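Local coordinates for Lmo0181 protein (Listeria monocytogenes serovar 1/2a, PDB 5F7V) that binds cycloalternan outside the cell as the substrate-binding lipoprotein of an ABC system, probably handing the sugar to a membrane transporter for uptake, at residues D137-K141 with A142-Y146; I252-F255 with D256-D260; N307-A310 with A311-I315; N341-A344 with V345-S348. All coordinates share one frame; numbering follows the deposited sequence.

Interaction 1 of 4, residues D137-K141 with A142-Y146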
loop_
_atom_site.group_PDB
_atom_site.type_symbol
_atom_site.label_atom_id
_atom_site.label_comp_id
_atom_site.label_asym_id
_atom_site.label_seq_id
_atom_site.Cartn_x
_atom_site.Cartn_y
_atom_site.Cartn_z
ATOM N N ASP A 137 -6.412 -23.413 -8.360
ATOM C CA ASP A 137 -5.977 -24.803 -8.600
ATOM C C ASP A 137 -5.827 -25.498 -7.248
ATOM O O ASP A 137 -6.270 -26.647 -7.092
ATOM C CB ASP A 137 -4.623 -24.884 -9.334
ATOM C CG ASP A 137 -4.632 -24.471 -10.783
ATOM O OD1 ASP A 137 -5.612 -23.880 -11.255
ATOM O OD2 ASP A 137 -3.634 -24.828 -11.453
ATOM N N LEU A 138 -5.211 -24.846 -6.264
ATOM C CA LEU A 138 -5.088 -25.443 -4.952
ATOM C C LEU A 138 -6.426 -25.663 -4.261
ATOM O O LEU A 138 -6.679 -26.699 -3.650
ATOM C CB LEU A 138 -4.162 -24.629 -4.048
ATOM C CG LEU A 138 -2.658 -24.697 -4.345
ATOM C CD1 LEU A 138 -1.929 -23.655 -3.518
ATOM C CD2 LEU A 138 -2.114 -26.099 -4.099
ATOM N N PHE A 139 -7.323 -24.688 -4.373
ATOM C CA PHE A 139 -8.660 -24.851 -3.799
ATOM C C PHE A 139 -9.378 -26.041 -4.414
ATOM O O PHE A 139 -9.968 -26.895 -3.730
ATOM C CB PHE A 139 -9.497 -23.589 -3.987
ATOM C CG PHE A 139 -9.319 -22.557 -2.902
ATOM C CD1 PHE A 139 -8.157 -21.792 -2.783
ATOM C CD2 PHE A 139 -10.326 -22.373 -1.958
ATOM C CE1 PHE A 139 -8.046 -20.846 -1.788
ATOM C CE2 PHE A 139 -10.202 -21.410 -0.955
ATOM C CZ PHE A 139 -9.057 -20.662 -0.850
ATOM N N ASP A 140 -9.302 -26.127 -5.737
ATOM C CA ASP A 140 -10.023 -27.185 -6.473
ATOM C C ASP A 140 -9.458 -28.550 -6.138
ATOM O O ASP A 140 -10.209 -29.521 -5.923
ATOM C CB ASP A 140 -9.893 -26.953 -7.983
ATOM C CG ASP A 140 -10.705 -25.799 -8.504
ATOM O OD1 ASP A 140 -11.479 -25.181 -7.748
ATOM O OD2 ASP A 140 -10.594 -25.513 -9.731
ATOM N N LYS A 141 -8.135 -28.635 -6.070
ATOM C CA LYS A 141 -7.473 -29.903 -5.753
ATOM C C LYS A 141 -7.914 -30.436 -4.399
ATOM O O LYS A 141 -8.152 -31.619 -4.254
ATOM C CB LYS A 141 -5.948 -29.778 -5.818
ATOM C CG LYS A 141 -5.153 -31.080 -5.751
ATOM C CD LYS A 141 -3.651 -30.765 -5.689
ATOM C CE LYS A 141 -2.713 -31.920 -5.373
ATOM N NZ LYS A 141 -1.568 -31.939 -6.322
ATOM N N ALA A 142 -8.042 -29.554 -3.424
ATOM C CA ALA A 142 -8.465 -29.911 -2.065
ATOM C C ALA A 142 -9.978 -30.013 -1.893
ATOM O O ALA A 142 -10.458 -30.483 -0.855
ATOM C CB ALA A 142 -7.874 -28.919 -1.061
ATOM N N GLY A 143 -10.757 -29.573 -2.870
ATOM C CA GLY A 143 -12.205 -29.516 -2.720
ATOM C C GLY A 143 -12.703 -28.486 -1.723
ATOM O O GLY A 143 -13.688 -28.692 -1.009
ATOM N N VAL A 144 -11.999 -27.360 -1.647
ATOM C CA VAL A 144 -12.365 -26.249 -0.780
ATOM C C VAL A 144 -13.066 -25.171 -1.598
ATOM O O VAL A 144 -12.583 -24.770 -2.667
ATOM C CB VAL A 144 -11.126 -25.712 -0.033
ATOM C CG1 VAL A 144 -11.472 -24.522 0.864
ATOM C CG2 VAL A 144 -10.516 -26.823 0.813
ATOM N N GLU A 145 -14.186 -24.690 -1.082
ATOM C CA GLU A 145 -14.903 -23.593 -1.747
ATOM C C GLU A 145 -14.109 -22.280 -1.659
ATOM O O GLU A 145 -13.439 -21.998 -0.680
ATOM C CB GLU A 145 -16.269 -23.408 -1.099
ATOM C CG GLU A 145 -17.158 -24.642 -1.202
ATOM C CD GLU A 145 -17.457 -25.119 -2.603
ATOM O OE1 GLU A 145 -17.516 -24.304 -3.556
ATOM O OE2 GLU A 145 -17.671 -26.342 -2.823
ATOM N N TYR A 146 -14.195 -21.477 -2.712
ATOM C CA TYR A 146 -13.447 -20.229 -2.824
ATOM C C TYR A 146 -13.872 -19.210 -1.765
ATOM O O TYR A 146 -15.002 -19.173 -1.286
ATOM C CB TYR A 146 -13.659 -19.599 -4.214
ATOM C CG TYR A 146 -13.291 -20.481 -5.386
ATOM C CD1 TYR A 146 -12.304 -21.458 -5.330
ATOM C CD2 TYR A 146 -13.932 -20.309 -6.607
ATOM C CE1 TYR A 146 -11.987 -22.221 -6.440
ATOM C CE2 TYR A 146 -13.618 -21.071 -7.705
ATOM C CZ TYR A 146 -12.645 -22.049 -7.644
ATOM O OH TYR A 146 -12.338 -22.843 -8.721
HETATM O O HOH W 1 -13.083 -25.476 -5.398
#
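Phe139, Asp140, Val144 and Tyr146 meet in a local C-cap contact, where helix 136-142 ends and the chain turns into the loop leading to helix 153-163. The backbone turns back on the last helical turn: Val144 N donates to Phe139 O at 2.9 Å, and Gly143 N donates to Asp140 O at 3.1 Å. Gly143 has a positive phi of 68°, which glycine accepts readily because it has no side chain. The reversal brings Val144 against the residue that accepts its N-H: its CG1 branch touches Phe139 CD2 at 3.7 Å, while Val144 O and Glu145 O lie at the edge of the phenyl ring. Both apolar residues suit this inward side, where they also pack on Leu163 of helix 153-163. Tyr146 turns an edge toward the Phe139 face in an offset edge-to-face pair, its CE1 lying 3.8 Å from Phe139 CB. With CG placed anti to its own carbonyl carbon (chi1 -73°), the Asp140 carboxylate extends toward the tyrosine hydroxyl; Tyr146 OH donates to the syn lone pair of Asp140 OD1 at 2.7 Å. A water gives a second bond to Asp140 OD1 and another to Val144 O, so the loop is tied to the helix end twice over. Tyrosine suits this boundary because its ring packs on Phe139 while its hydroxyl hydrogen-bonds to Asp140. Paired backbone bonds, a left-handed glycine and an apolar contact between Phe139 and Val144 together make a classic Schellman motif.

Interaction 2 of 4, residues I252-F255 with D256-D260. With GLC (alpha-D-glucopyranose), chain B; GLC (alpha-D-glucopyranose), chain C; GLC (alpha-D-glucopyranose), chain D.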
loop_
_atom_site.group_PDB
_atom_site.type_symbol
_atom_site.label_atom_id
_atom_site.label_comp_id
_atom_site.label_asym_id
_atom_site.label_seq_id
_atom_site.Cartn_x
_atom_site.Cartn_y
_atom_site.Cartn_z
ATOM N N ILE A 252 -3.144 -4.872 -4.872
ATOM C CA ILE A 252 -3.445 -4.908 -6.303
ATOM C C ILE A 252 -2.228 -4.538 -7.147
ATOM O O ILE A 252 -2.219 -4.736 -8.357
ATOM C CB ILE A 252 -4.659 -4.023 -6.692
ATOM C CG1 ILE A 252 -4.400 -2.521 -6.503
ATOM C CG2 ILE A 252 -5.886 -4.481 -5.908
ATOM C CD1 ILE A 252 -5.549 -1.628 -6.893
ATOM N N TRP A 253 -1.213 -3.955 -6.503
ATOM C CA TRP A 253 0.075 -3.670 -7.158
ATOM C C TRP A 253 0.832 -4.913 -7.560
ATOM O O TRP A 253 1.819 -4.785 -8.276
ATOM C CB TRP A 253 0.986 -2.766 -6.291
ATOM C CG TRP A 253 1.173 -3.249 -4.904
ATOM C CD1 TRP A 253 2.163 -4.083 -4.443
ATOM C CD2 TRP A 253 0.383 -2.894 -3.769
ATOM N NE1 TRP A 253 2.005 -4.305 -3.114
ATOM C CE2 TRP A 253 0.936 -3.572 -2.658
ATOM C CE3 TRP A 253 -0.728 -2.055 -3.557
ATOM C CZ2 TRP A 253 0.390 -3.459 -1.368
ATOM C CZ3 TRP A 253 -1.240 -1.943 -2.274
ATOM C CH2 TRP A 253 -0.706 -2.636 -1.199
ATOM N N LEU A 254 0.378 -6.097 -7.142
ATOM C CA LEU A 254 0.997 -7.343 -7.603
ATOM C C LEU A 254 0.208 -8.024 -8.719
ATOM O O LEU A 254 0.621 -9.089 -9.164
ATOM C CB LEU A 254 1.222 -8.315 -6.444
ATOM C CG LEU A 254 2.292 -7.793 -5.474
ATOM C CD1 LEU A 254 2.527 -8.843 -4.379
ATOM C CD2 LEU A 254 3.609 -7.369 -6.115
ATOM N N PHE A 255 -0.886 -7.442 -9.187
ATOM C CA PHE A 255 -1.597 -8.070 -10.287
ATOM C C PHE A 255 -0.709 -8.206 -11.526
ATOM O O PHE A 255 -0.785 -9.238 -12.184
ATOM C CB PHE A 255 -2.816 -7.244 -10.687
ATOM C CG PHE A 255 -4.009 -7.359 -9.773
ATOM C CD1 PHE A 255 -3.994 -8.078 -8.571
ATOM C CD2 PHE A 255 -5.162 -6.640 -10.101
ATOM C CE1 PHE A 255 -5.110 -8.105 -7.758
ATOM C CE2 PHE A 255 -6.269 -6.677 -9.306
ATOM C CZ PHE A 255 -6.231 -7.398 -8.124
ATOM N N ASP A 256 0.144 -7.232 -11.845
ATOM C CA ASP A 256 1.028 -7.380 -13.003
ATOM C C ASP A 256 1.984 -8.573 -12.817
ATOM O O ASP A 256 2.100 -9.376 -13.744
ATOM C CB ASP A 256 1.820 -6.092 -13.271
ATOM C CG ASP A 256 2.703 -6.202 -14.491
ATOM O OD1 ASP A 256 2.148 -6.111 -15.596
ATOM O OD2 ASP A 256 3.932 -6.434 -14.346
ATOM N N MET A 257 2.631 -8.703 -11.658
ATOM C CA MET A 257 3.522 -9.836 -11.371
ATOM C C MET A 257 2.833 -11.166 -11.644
ATOM O O MET A 257 3.413 -12.094 -12.223
ATOM C CB MET A 257 3.937 -9.788 -9.888
ATOM C CG MET A 257 4.899 -10.848 -9.388
ATOM S SD MET A 257 5.440 -10.394 -7.737
ATOM C CE MET A 257 6.590 -9.058 -8.032
ATOM N N PHE A 258 1.577 -11.248 -11.223
ATOM C CA PHE A 258 0.855 -12.505 -11.194
ATOM C C PHE A 258 0.201 -12.831 -12.523
ATOM O O PHE A 258 -0.369 -13.903 -12.649
ATOM C CB PHE A 258 -0.166 -12.528 -10.058
ATOM C CG PHE A 258 0.430 -12.492 -8.665
ATOM C CD1 PHE A 258 1.750 -12.842 -8.372
ATOM C CD2 PHE A 258 -0.356 -12.095 -7.627
ATOM C CE1 PHE A 258 2.249 -12.803 -7.083
ATOM C CE2 PHE A 258 0.139 -12.028 -6.320
ATOM C CZ PHE A 258 1.443 -12.384 -6.045
ATOM N N GLN A 259 0.298 -11.977 -13.540
ATOM C CA GLN A 259 -0.324 -12.298 -14.830
ATOM C C GLN A 259 0.180 -13.624 -15.359
ATOM O O GLN A 259 -0.579 -14.346 -15.995
ATOM C CB GLN A 259 -0.089 -11.214 -15.895
ATOM C CG GLN A 259 -0.701 -9.856 -15.536
ATOM C CD GLN A 259 -2.217 -9.915 -15.475
ATOM O OE1 GLN A 259 -2.858 -10.113 -16.488
ATOM N NE2 GLN A 259 -2.789 -9.815 -14.292
ATOM N N ASP A 260 1.443 -13.962 -15.132
ATOM C CA ASP A 260 1.976 -15.222 -15.655
ATOM C C ASP A 260 2.175 -16.244 -14.547
ATOM O O ASP A 260 2.951 -17.195 -14.700
ATOM C CB ASP A 260 3.241 -15.031 -16.494
ATOM C CG ASP A 260 4.379 -14.427 -15.732
ATOM O OD1 ASP A 260 4.263 -14.157 -14.521
ATOM O OD2 ASP A 260 5.447 -14.168 -16.362
HETATM C C1 GLC B . 2.088 -0.066 -2.160
HETATM C C2 GLC B . 1.456 1.278 -2.442
HETATM C C3 GLC B . 1.887 2.290 -1.395
HETATM C C4 GLC B . 1.645 1.747 0.008
HETATM C C5 GLC B . 2.347 0.406 0.180
HETATM C C6 GLC B . 2.046 -0.254 1.520
HETATM O O2 GLC B . 1.836 1.697 -3.757
HETATM O O3 GLC B . 1.105 3.465 -1.587
HETATM O O4 GLC B . 2.238 2.661 0.935
HETATM O O5 GLC B . 1.859 -0.507 -0.828
HETATM O O6 GLC B . 2.635 -1.570 1.410
HETATM C C1 GLC C . 3.230 -6.339 0.202
HETATM C C2 GLC C . 3.805 -7.713 0.496
HETATM C C3 GLC C . 5.303 -7.758 0.327
HETATM C C4 GLC C . 5.732 -7.150 -0.996
HETATM C C5 GLC C . 5.151 -5.760 -1.154
HETATM C C6 GLC C . 5.429 -5.298 -2.575
HETATM O O2 GLC C . 3.425 -8.168 1.800
HETATM O O3 GLC C . 5.875 -9.040 0.523
HETATM O O4 GLC C . 7.150 -7.143 -1.113
HETATM O O5 GLC C . 3.729 -5.827 -1.054
HETATM O O6 GLC C . 4.925 -3.987 -2.851
HETATM C C1 GLC D . 5.796 -2.942 -2.413
HETATM C C2 GLC D . 4.926 -1.833 -1.852
HETATM C C3 GLC D . 4.094 -1.160 -2.931
HETATM C C4 GLC D . 5.029 -0.663 -4.014
HETATM C C5 GLC D . 5.785 -1.873 -4.578
HETATM C C6 GLC D . 6.707 -1.502 -5.733
HETATM O O2 GLC D . 4.086 -2.379 -0.837
HETATM O O3 GLC D . 3.478 0.013 -2.404
HETATM O O4 GLC D . 4.312 0.054 -5.024
HETATM O O5 GLC D . 6.546 -2.456 -3.518
HETATM O O6 GLC D . 7.793 -0.748 -5.196
HETATM O O HOH W 2 -0.034 -4.579 -10.780
HETATM O O HOH W 3 3.150 -6.381 -10.142
#
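Leu254 O accepts from Phe258 N at 3.1 Å, where a 3-10 turn at 252-254 passes into a short, weakly bonded helix. In this solute-binding protein fold the turn follows strand 245-251 and carries Trp253 into the glycan pocket. Two waters sit where helical bonds would otherwise run: one receives Asp256 N and donates to Ile252 O, the other receives Met257 N and donates to Trp253 O. On the buried side Leu254 CB lies over the Phe258 face, 4.2 Å from the ring centroid, a CH-pi contact between two apolar residues. Both also touch Glu237, whose carboxylate is hydrogen-bonded to sugar, so this packing backs a binding residue. Gln259, bent at chi2, curls back over the turn; Gln259 NE2 donates to Phe255 O at 3.0 Å and also to Pro338 O. Phe255 itself points away from this turn and packs on Tyr333 and Pro339. Trp253 faces the ligand, its CG set between backbone N and carbonyl carbon (chi1 52°). The broad indole offers one face to two glucoses joined by an alpha-1,3 bond: C1 of the chain B glucose is centred 3.5 Å above the ring plane, and C3 of the chain D glucose lies over the same face nearer the rim. Such an aromatic platform is characteristic of carbohydrate sites. At the indole edge, Trp253 NE1 donates almost straight (167°) to the ring oxygen O5 of the chain C glucose at 3.1 Å.

Interaction 3 of 4, residues N307-A310 with A311-I315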
loop_
_atom_site.group_PDB
_atom_site.type_symbol
_atom_site.label_atom_id
_atom_site.label_comp_id
_atom_site.label_asym_id
_atom_site.label_seq_id
_atom_site.Cartn_x
_atom_site.Cartn_y
_atom_site.Cartn_z
ATOM N N ASN A 307 -3.339 13.534 -16.312
ATOM C CA ASN A 307 -3.337 13.397 -17.767
ATOM C C ASN A 307 -4.022 12.100 -18.206
ATOM O O ASN A 307 -3.750 11.038 -17.661
ATOM C CB ASN A 307 -1.888 13.474 -18.250
ATOM C CG ASN A 307 -1.803 13.354 -19.740
ATOM O OD1 ASN A 307 -1.835 12.241 -20.288
ATOM N ND2 ASN A 307 -1.669 14.488 -20.398
ATOM N N GLU A 308 -4.895 12.187 -19.203
ATOM C CA GLU A 308 -5.694 11.023 -19.621
ATOM C C GLU A 308 -4.859 9.941 -20.283
ATOM O O GLU A 308 -5.117 8.756 -20.112
ATOM C CB GLU A 308 -6.805 11.455 -20.550
ATOM C CG GLU A 308 -7.945 12.143 -19.827
ATOM C CD GLU A 308 -9.276 11.867 -20.517
ATOM O OE1 GLU A 308 -9.947 12.803 -20.974
ATOM O OE2 GLU A 308 -9.663 10.684 -20.633
ATOM N N GLU A 309 -3.838 10.347 -21.036
ATOM C CA GLU A 309 -2.957 9.360 -21.633
ATOM C C GLU A 309 -2.220 8.602 -20.530
ATOM O O GLU A 309 -2.052 7.377 -20.625
ATOM C CB GLU A 309 -2.045 10.003 -22.703
ATOM C CG GLU A 309 -0.864 9.178 -23.241
ATOM C CD GLU A 309 -1.243 7.967 -24.066
ATOM O OE1 GLU A 309 -2.444 7.723 -24.372
ATOM O OE2 GLU A 309 -0.287 7.221 -24.428
ATOM N N ALA A 310 -1.740 9.291 -19.500
ATOM C CA ALA A 310 -1.107 8.611 -18.374
ATOM C C ALA A 310 -2.074 7.637 -17.709
ATOM O O ALA A 310 -1.696 6.526 -17.390
ATOM C CB ALA A 310 -0.566 9.595 -17.374
ATOM N N ALA A 311 -3.333 8.042 -17.550
ATOM C CA ALA A 311 -4.339 7.207 -16.888
ATOM C C ALA A 311 -4.592 5.975 -17.740
ATOM O O ALA A 311 -4.699 4.898 -17.194
ATOM C CB ALA A 311 -5.625 7.971 -16.612
ATOM N N LYS A 312 -4.653 6.146 -19.056
ATOM C CA LYS A 312 -4.882 4.987 -19.927
ATOM C C LYS A 312 -3.715 4.008 -19.890
ATOM O O LYS A 312 -3.955 2.791 -19.930
ATOM C CB LYS A 312 -5.089 5.452 -21.357
ATOM C CG LYS A 312 -6.427 6.133 -21.526
ATOM C CD LYS A 312 -6.469 6.929 -22.811
ATOM C CE LYS A 312 -7.883 7.351 -23.159
ATOM N NZ LYS A 312 -7.883 8.297 -24.303
ATOM N N ILE A 313 -2.482 4.505 -19.814
ATOM C CA ILE A 313 -1.313 3.645 -19.666
ATOM C C ILE A 313 -1.379 2.865 -18.355
ATOM O O ILE A 313 -1.106 1.673 -18.334
ATOM C CB ILE A 313 -0.013 4.457 -19.761
ATOM C CG1 ILE A 313 0.213 5.022 -21.172
ATOM C CG2 ILE A 313 1.197 3.637 -19.338
ATOM C CD1 ILE A 313 1.213 6.163 -21.172
ATOM N N ARG A 314 -1.731 3.575 -17.292
ATOM C CA ARG A 314 -1.813 2.976 -15.981
ATOM C C ARG A 314 -2.816 1.824 -15.984
ATOM O O ARG A 314 -2.536 0.767 -15.448
ATOM C CB ARG A 314 -2.201 4.066 -14.985
ATOM C CG ARG A 314 -2.191 3.524 -13.586
ATOM C CD ARG A 314 -2.288 4.602 -12.545
ATOM N NE ARG A 314 -1.117 5.454 -12.449
ATOM C CZ ARG A 314 -0.039 5.194 -11.720
ATOM N NH1 ARG A 314 0.902 6.116 -11.689
ATOM N NH2 ARG A 314 0.077 4.076 -11.013
ATOM N N ILE A 315 -4.008 2.098 -16.498
ATOM C CA ILE A 315 -5.059 1.110 -16.615
ATOM C C ILE A 315 -4.606 -0.089 -17.437
ATOM O O ILE A 315 -4.782 -1.246 -17.029
ATOM C CB ILE A 315 -6.354 1.759 -17.157
ATOM C CG1 ILE A 315 -7.008 2.729 -16.168
ATOM C CG2 ILE A 315 -7.335 0.693 -17.654
ATOM C CD1 ILE A 315 -7.711 2.109 -14.974
HETATM O O HOH W 4 -5.012 9.225 -24.884
#
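The flat carboxylate of Glu309 meets Ile313 through a single oxygen: OE2 lies 3.7 Å from Ile313 CD1. Its other oxygen, OE1, accepts from a water that also receives Lys312 NZ. The bend at chi2 (67°) brings the acid forward along the helix toward Lys312 and Ile313, about one turn on. A second flat group, the Asn307 carboxamide, caps the helix start: OD1 takes Ala310 N on a lone pair, in its plane, at 3.1 Å, and Glu309 N more weakly. Asparagine suits an N-cap because its short side chain can fold back to accept from first-turn amides, which have no helical carbonyl before them. The guanidinium of Arg314 is directed elsewhere, to a salt bridge with Glu125 and to Trp319, through both a backbone bond and a cation-pi contact. Regular helical bonds follow the cap, such as Lys312 N to Glu308 O at 2.9 Å. The extended Lys312 chain runs past that carbonyl, with CG 3.3 Å from Glu308 O. Ala310 and Ala311 are small enough for the buried side, where Ala311 meets Ile329. Lys312 NZ stands 4.7 Å from Glu308 OE2, so attraction here is probably indirect and solvent-softened, while Glu308 and Glu309 would probably interact favourably with the partial positive charge at the helix's N-terminal end.

Interaction 4 of 4, residues N341-A344 with V345-S348; sequences NREA and VFES
Glu347 lies back over Glu343 and Ala344, the residues one turn before it. From its CB, 3.5 Å from Glu343 O, the chain passes to CG, which comes to 3.3 Å from the same oxygen. Beyond CG it runs extended (chi2 161°), so CD stays above that carbonyl group. At the tip the two oxygens part: OE1 rests 3.5 Å from Ala344 CA, and OE2 lies 3.8 Å from Glu343 CB. Between this carboxylate and the Asn341 amide are two waters; Asn341 ND2 donates to one, and its OD1 is near the other, while ND2 is also bonded to Val267 O. A long acidic side chain suits this exposed side, where waters can meet its charge. Glu343 sends its own carboxylate away toward Phe346, Glu343 OE1 coming 4.0 Å from Phe346 CB, which keeps the two acids apart. On the inner side Phe346 packs on Tyr333 and Leu334, and Val345 on Leu321, as apolar residues should. Arg342 is taken up by Pro338 O, Pro339 O and Asn318, with a cation-pi contact to Tyr333. Ser348 grips the preceding turn: OG and N both donate to Ala344 O, at 2.8 Å and 3.0 Å, from opposite faces of its plane. A serine hydroxyl folded back onto the carbonyl four residues earlier is a common helix motif, here linking Ser348 to Ala344 of helix 343-347.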
loop_
_atom_site.group_PDB
_atom_site.type_symbol
_atom_site.label_atom_id
_atom_site.label_comp_id
_atom_site.label_asym_id
_atom_site.label_seq_id
_atom_site.Cartn_x
_atom_site.Cartn_y
_atom_site.Cartn_z
ATOM N N ASN A 341 -12.409 -11.330 -10.861
ATOM C CA ASN A 341 -13.291 -10.589 -9.946
ATOM C C ASN A 341 -12.749 -9.210 -9.617
ATOM O O ASN A 341 -12.537 -8.870 -8.461
ATOM C CB ASN A 341 -13.505 -11.415 -8.695
ATOM C CG ASN A 341 -14.582 -10.843 -7.808
ATOM O OD1 ASN A 341 -15.480 -10.140 -8.286
ATOM N ND2 ASN A 341 -14.510 -11.121 -6.513
ATOM N N ARG A 342 -12.531 -8.416 -10.671
ATOM C CA ARG A 342 -12.068 -7.047 -10.550
ATOM C C ARG A 342 -13.010 -6.207 -9.671
ATOM O O ARG A 342 -12.538 -5.298 -8.969
ATOM C CB ARG A 342 -11.929 -6.419 -11.949
ATOM C CG ARG A 342 -10.921 -7.059 -12.902
ATOM C CD ARG A 342 -9.531 -6.867 -12.388
ATOM N NE ARG A 342 -8.474 -7.442 -13.230
ATOM C CZ ARG A 342 -7.528 -6.763 -13.864
ATOM N NH1 ARG A 342 -7.511 -5.443 -13.810
ATOM N NH2 ARG A 342 -6.560 -7.427 -14.485
ATOM N N GLU A 343 -14.303 -6.546 -9.654
ATOM C CA GLU A 343 -15.235 -5.791 -8.806
ATOM C C GLU A 343 -14.870 -5.865 -7.337
ATOM O O GLU A 343 -15.200 -4.921 -6.621
ATOM C CB GLU A 343 -16.703 -6.150 -9.043
ATOM C CG GLU A 343 -17.294 -5.641 -10.329
ATOM C CD GLU A 343 -17.588 -4.143 -10.452
ATOM O OE1 GLU A 343 -17.227 -3.312 -9.574
ATOM O OE2 GLU A 343 -18.215 -3.817 -11.499
ATOM N N ALA A 344 -14.179 -6.908 -6.879
ATOM C CA ALA A 344 -13.769 -6.949 -5.476
ATOM C C ALA A 344 -12.908 -5.757 -5.099
ATOM O O ALA A 344 -12.948 -5.308 -3.953
ATOM C CB ALA A 344 -12.997 -8.223 -5.151
ATOM N N VAL A 345 -12.115 -5.221 -6.028
ATOM C CA VAL A 345 -11.262 -4.076 -5.742
ATOM C C VAL A 345 -12.131 -2.874 -5.375
ATOM O O VAL A 345 -11.837 -2.155 -4.421
ATOM C CB VAL A 345 -10.369 -3.785 -6.976
ATOM C CG1 VAL A 345 -9.561 -2.515 -6.755
ATOM C CG2 VAL A 345 -9.448 -4.951 -7.342
ATOM N N PHE A 346 -13.182 -2.649 -6.155
ATOM C CA PHE A 346 -14.061 -1.507 -5.904
ATOM C C PHE A 346 -15.014 -1.780 -4.755
ATOM O O PHE A 346 -15.284 -0.868 -3.973
ATOM C CB PHE A 346 -14.777 -1.126 -7.211
ATOM C CG PHE A 346 -13.796 -0.766 -8.265
ATOM C CD1 PHE A 346 -13.218 0.481 -8.285
ATOM C CD2 PHE A 346 -13.398 -1.724 -9.177
ATOM C CE1 PHE A 346 -12.255 0.769 -9.256
ATOM C CE2 PHE A 346 -12.431 -1.452 -10.130
ATOM C CZ PHE A 346 -11.885 -0.195 -10.169
ATOM N N GLU A 347 -15.510 -3.009 -4.625
ATOM C CA GLU A 347 -16.383 -3.330 -3.475
ATOM C C GLU A 347 -15.647 -3.063 -2.165
ATOM O O GLU A 347 -16.255 -2.596 -1.192
ATOM C CB GLU A 347 -16.777 -4.797 -3.525
ATOM C CG GLU A 347 -17.765 -5.115 -4.622
ATOM C CD GLU A 347 -17.815 -6.595 -4.980
ATOM O OE1 GLU A 347 -17.053 -7.409 -4.410
ATOM O OE2 GLU A 347 -18.665 -6.911 -5.843
ATOM N N SER A 348 -14.336 -3.315 -2.130
ATOM C CA SER A 348 -13.547 -3.139 -0.913
ATOM C C SER A 348 -13.534 -1.695 -0.437
ATOM O O SER A 348 -13.389 -1.479 0.764
ATOM C CB SER A 348 -12.128 -3.646 -1.144
ATOM O OG SER A 348 -12.029 -5.039 -1.372
HETATM O O HOH W 5 -16.601 -10.035 -4.646
HETATM O O HOH W 6 -17.928 -9.290 -7.450
#

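All four contacts are local, within or beside a short helix or turn, and all are partly buried. Interactions 2 and 4 are neighbours: Ile252 CG2 touches Val345 CG2 at 3.9 Å, and both stretches rest on Tyr333 of helix 327-335. Interaction 3 packs on that helix too, although it does not touch interaction 2 or 4. Interaction 1 lies farthest out, its centre about 28 Å from the centre of the chain, and shares no contact with the others. Chemistry follows place: aromatic and apolar packing closes a helix in interaction 1, sugar binding marks interaction 2, solvent-facing charges and a cap mark interaction 3, and waters with a doubly used carbonyl mark interaction 4.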